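Pheromome Binding Protein (Epiphyas postvittana, PDB 6VQ5) probably binds odorants or pheromones and carries them as an insect pheromone-binding protein. Local coordinates at residues A[20-25]-A[52-57]. Numbering follows the deposited sequence.
Sequences KKELNL and IVCMSK
Cys54, on helix 46-58, meets Leu23 and Glu22 at the C-terminal end of helix 13-23 beside one of the disulfides that staple the all-helical PBP/GOBP fold. From the backbone, the cysteine side chain points toward the segment 20-25, and its CB is met first: CD1 of Leu23 lies 3.8 Å from Cys54 CB, a methyl-to-methylene contact and the apolar part of the interface. One bond further out, SG is turned anti to the backbone N of its own residue (chi1 176°), a setting that directs the sulfur toward helix 13-23, where it is bonded to SG of Cys19. Beyond the sulfur stands the carboxylate of Glu22, its OE1 3.8 Å from Cys54 SG, a van der Waals approach rather than a polar bond. Glu22 arrives there with its chain extended beyond CG (chi2 -166°), while its other oxygen, OE2, makes a salt bridge to Lys58 NZ, so that the acid adds a charged tie between the same two helices. The backbones themselves stay well apart, with 8.4 Å between the CA atoms of Leu23 and Cys54, and the two segments bury just 120 Å² between them. This is a surface contact, in which the covalent bridge joins the helices, with Leu23 and Glu22 packed beside it. Helix 13-23 is closed by a Schellman motif with Asn24 at the C-prime position; its positive phi (62°) breaks the helical course. Leu25 then points back toward helix 46-58 and touches Asp47 and Ala51, while its backbone N closes the motif on Lys20 O at 3.0 Å.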
# COMPACT_ATOMS: atom_id res chain seq x y z
N LYS A 20 -5.85 8.18 -10.52
CA LYS A 20 -7.28 8.58 -10.45
C LYS A 20 -7.77 8.77 -11.90
O LYS A 20 -8.85 8.27 -12.24
CB LYS A 20 -7.46 9.81 -9.55
CG LYS A 20 -8.82 9.94 -8.88
CD LYS A 20 -9.23 11.37 -8.55
CE LYS A 20 -8.22 12.12 -7.71
NZ LYS A 20 -8.68 13.50 -7.38
N LYS A 21 -6.99 9.45 -12.73
CA LYS A 21 -7.35 9.74 -14.15
C LYS A 21 -7.29 8.47 -15.03
O LYS A 21 -8.31 8.15 -15.72
CB LYS A 21 -6.40 10.79 -14.73
CG LYS A 21 -6.65 12.22 -14.27
CD LYS A 21 -5.78 13.21 -15.04
CE LYS A 21 -5.56 14.51 -14.30
NZ LYS A 21 -4.98 15.56 -15.18
N GLU A 22 -6.17 7.74 -14.96
CA GLU A 22 -5.96 6.44 -15.65
C GLU A 22 -7.11 5.45 -15.38
O GLU A 22 -7.55 4.82 -16.35
CB GLU A 22 -4.64 5.80 -15.23
CG GLU A 22 -3.44 6.63 -15.61
CD GLU A 22 -2.12 5.89 -15.51
OE1 GLU A 22 -2.12 4.71 -15.08
OE2 GLU A 22 -1.08 6.51 -15.84
N LEU A 23 -7.57 5.31 -14.11
CA LEU A 23 -8.54 4.27 -13.68
C LEU A 23 -9.96 4.84 -13.57
O LEU A 23 -10.87 4.06 -13.30
CB LEU A 23 -8.10 3.69 -12.34
CG LEU A 23 -6.83 2.84 -12.38
CD1 LEU A 23 -6.39 2.45 -10.97
CD2 LEU A 23 -7.06 1.58 -13.19
N ASN A 24 -10.12 6.15 -13.73
CA ASN A 24 -11.44 6.85 -13.75
C ASN A 24 -12.15 6.68 -12.40
O ASN A 24 -13.36 6.37 -12.39
CB ASN A 24 -12.34 6.38 -14.89
CG ASN A 24 -13.29 7.48 -15.32
OD1 ASN A 24 -12.84 8.56 -15.69
ND2 ASN A 24 -14.59 7.23 -15.26
N LEU A 25 -11.42 6.93 -11.30
CA LEU A 25 -11.91 6.82 -9.91
C LEU A 25 -12.61 8.13 -9.52
O LEU A 25 -12.15 9.19 -9.97
CB LEU A 25 -10.71 6.53 -9.01
CG LEU A 25 -9.92 5.25 -9.32
CD1 LEU A 25 -8.76 5.08 -8.35
CD2 LEU A 25 -10.82 4.01 -9.28
N ILE A 52 -4.05 0.97 -5.63
CA ILE A 52 -2.79 0.68 -4.87
C ILE A 52 -1.81 -0.05 -5.79
O ILE A 52 -0.59 0.22 -5.70
CB ILE A 52 -3.11 -0.11 -3.58
CG1 ILE A 52 -3.87 0.76 -2.57
CG2 ILE A 52 -1.83 -0.64 -2.96
CD1 ILE A 52 -4.63 -0.03 -1.54
N VAL A 53 -2.32 -0.93 -6.66
CA VAL A 53 -1.49 -1.56 -7.73
C VAL A 53 -0.93 -0.45 -8.61
O VAL A 53 0.30 -0.38 -8.75
CB VAL A 53 -2.30 -2.60 -8.53
CG1 VAL A 53 -1.57 -3.07 -9.78
CG2 VAL A 53 -2.68 -3.77 -7.65
N CYS A 54 -1.81 0.40 -9.15
CA CYS A 54 -1.45 1.53 -10.04
C CYS A 54 -0.35 2.38 -9.39
O CYS A 54 0.65 2.68 -10.07
CB CYS A 54 -2.65 2.40 -10.38
SG CYS A 54 -2.17 3.84 -11.37
N MET A 55 -0.54 2.77 -8.13
CA MET A 55 0.40 3.67 -7.42
C MET A 55 1.71 2.92 -7.19
O MET A 55 2.78 3.54 -7.39
CB MET A 55 -0.17 4.18 -6.09
CG MET A 55 -1.33 5.16 -6.24
SD MET A 55 -2.13 5.51 -4.63
CE MET A 55 -0.77 6.31 -3.78
N SER A 56 1.63 1.64 -6.82
CA SER A 56 2.79 0.76 -6.51
C SER A 56 3.70 0.65 -7.74
O SER A 56 4.92 0.88 -7.61
CB SER A 56 2.34 -0.60 -5.99
OG SER A 56 1.70 -0.48 -4.72
N LYS A 57 3.13 0.38 -8.91
CA LYS A 57 3.85 0.31 -10.21
C LYS A 57 4.57 1.64 -10.48
O LYS A 57 5.78 1.60 -10.78
CB LYS A 57 2.87 -0.02 -11.33
CG LYS A 57 2.53 -1.49 -11.44
CD LYS A 57 1.31 -1.79 -12.28
CE LYS A 57 1.17 -3.26 -12.59
NZ LYS A 57 -0.05 -3.55 -13.37